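Local coordinates for protein ricin B lectin (Clostridium thermocellum, PDB 3VSF) that is an exo-beta-1,3-galactanase of glycoside hydrolase family 43, expected to hydrolyse O-glycosyl bonds, with an attached ricin-type lectin module that binds galactose, at residues N257-A261 with T283-S287. Numbering follows the deposited sequence.
Sequences NPNQA and TTYRS
The hydroxyl of T284 donates a hydrogen bond to the backbone carbonyl of N259, with OG1 2.6 Å from O and almost in line with the C=O bond (165° at the oxygen). This bond lies at the tightly packed end of the contact, where T284 and A261 are both buried. The CB of A261 lies against the threonine side chain, 3.8 Å from T284 CG2. With OG1 beside its own backbone N and CG2 anti to that nitrogen (chi1 -44°), T284 can present both branches to the 257-261 segment.

The other end is looser and more open to solvent. P258 meets the bend of 283-287 with CB and CG of its ring: CB is 3.4 Å from T283 O and 3.8 Å from T283 CB, while CG reaches R286 CA at 3.9 Å. The R286 side chain leads away from the proline toward solvent.

Internal bonds shape 283-287. T283 OG1 accepts from R286 N in an ST motif, and S287 OG bonds to T284 O at 2.8 Å. In 257-261, the N259 side chain is held elsewhere, OD1 hydrogen-bonded to G252 N and ND2 to T254 OG1.

The contact sets the loop between the second and third strands of one four-stranded antiparallel blade against the connection from its last strand, 277-279, to the next blade's first, 288-296, in the five-bladed beta-propeller characteristic of family 43 glycoside hydrolases.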
loop_
_atom_site.group_PDB
_atom_site.type_symbol
_atom_site.label_atom_id
_atom_site.label_comp_id
_atom_site.label_asym_id
_atom_site.label_seq_id
_atom_site.Cartn_x
_atom_site.Cartn_y
_atom_site.Cartn_z
ATOM N N ASN A 257 -5.262 9.671 12.474
ATOM C CA ASN A 257 -4.225 10.365 11.717
ATOM C C ASN A 257 -3.274 9.421 10.987
ATOM O O ASN A 257 -2.614 8.591 11.611
ATOM C CB ASN A 257 -3.429 11.301 12.628
ATOM C CG ASN A 257 -4.311 12.289 13.363
ATOM O OD1 ASN A 257 -5.463 12.511 12.987
ATOM N ND2 ASN A 257 -3.772 12.895 14.414
ATOM N N PRO A 258 -3.207 9.545 9.653
ATOM C CA PRO A 258 -2.264 8.763 8.848
ATOM C C PRO A 258 -0.833 9.033 9.292
ATOM O O PRO A 258 -0.530 10.148 9.716
ATOM C CB PRO A 258 -2.486 9.303 7.433
ATOM C CG PRO A 258 -3.874 9.846 7.446
ATOM C CD PRO A 258 -4.067 10.404 8.823
ATOM N N ASN A 259 0.032 8.029 9.197
ATOM C CA ASN A 259 1.413 8.173 9.641
ATOM C C ASN A 259 2.401 7.415 8.761
ATOM O O ASN A 259 2.018 6.796 7.770
ATOM C CB ASN A 259 1.555 7.717 11.091
ATOM C CG ASN A 259 1.023 6.316 11.311
ATOM O OD1 ASN A 259 1.602 5.341 10.836
ATOM N ND2 ASN A 259 -0.084 6.211 12.034
ATOM N N GLN A 260 3.676 7.465 9.135
ATOM C CA GLN A 260 4.730 6.806 8.376
ATOM C C GLN A 260 4.683 5.290 8.535
ATOM O O GLN A 260 4.951 4.762 9.614
ATOM C CB GLN A 260 6.103 7.326 8.809
ATOM C CG GLN A 260 7.274 6.644 8.118
ATOM C CD GLN A 260 7.353 6.977 6.641
ATOM O OE1 GLN A 260 7.552 8.133 6.263
ATOM N NE2 GLN A 260 7.192 5.964 5.797
ATOM N N ALA A 261 4.339 4.594 7.456
ATOM C CA ALA A 261 4.349 3.137 7.460
ATOM C C ALA A 261 5.779 2.626 7.341
ATOM O O ALA A 261 6.628 3.274 6.731
ATOM C CB ALA A 261 3.494 2.597 6.328
ATOM N N THR A 283 2.747 9.934 5.462
ATOM C CA THR A 283 1.364 9.641 5.819
ATOM C C THR A 283 0.851 8.395 5.106
ATOM O O THR A 283 -0.356 8.159 5.045
ATOM C CB THR A 283 0.433 10.820 5.481
ATOM O OG1 THR A 283 0.404 11.017 4.062
ATOM C CG2 THR A 283 0.916 12.093 6.157
ATOM N N THR A 284 1.774 7.600 4.575
ATOM C CA THR A 284 1.418 6.430 3.781
ATOM C C THR A 284 0.344 6.798 2.762
ATOM O O THR A 284 -0.574 6.020 2.498
ATOM C CB THR A 284 0.925 5.266 4.663
ATOM O OG1 THR A 284 1.784 5.126 5.801
ATOM C CG2 THR A 284 0.920 3.960 3.876
ATOM N N TYR A 285 0.462 7.998 2.202
ATOM C CA TYR A 285 -0.471 8.481 1.191
ATOM C C TYR A 285 -1.878 8.616 1.761
ATOM O O TYR A 285 -2.858 8.203 1.137
ATOM C CB TYR A 285 -0.464 7.549 -0.022
ATOM C CG TYR A 285 0.929 7.243 -0.525
ATOM C CD1 TYR A 285 1.914 8.219 -0.527
ATOM C CD2 TYR A 285 1.262 5.976 -0.978
ATOM C CE1 TYR A 285 3.191 7.946 -0.978
ATOM C CE2 TYR A 285 2.537 5.692 -1.432
ATOM C CZ TYR A 285 3.497 6.682 -1.430
ATOM O OH TYR A 285 4.767 6.404 -1.880
ATOM N N ARG A 286 -1.966 9.201 2.952
ATOM C CA ARG A 286 -3.239 9.382 3.644
ATOM C C ARG A 286 -4.015 8.077 3.778
ATOM O O ARG A 286 -5.183 7.996 3.397
ATOM C CB ARG A 286 -4.099 10.437 2.943
ATOM C CG ARG A 286 -3.565 11.854 3.066
ATOM C CD ARG A 286 -4.690 12.873 2.970
ATOM N NE ARG A 286 -5.327 12.879 1.656
ATOM C CZ ARG A 286 -6.559 13.323 1.429
ATOM N NH1 ARG A 286 -7.295 13.786 2.431
ATOM N NH2 ARG A 286 -7.060 13.295 0.201
ATOM N N SER A 287 -3.362 7.056 4.324
ATOM C CA SER A 287 -4.010 5.771 4.543
ATOM C C SER A 287 -3.296 4.970 5.623
ATOM O O SER A 287 -2.202 5.329 6.059
ATOM C CB SER A 287 -4.050 4.961 3.246
ATOM O OG SER A 287 -2.798 4.347 2.995
#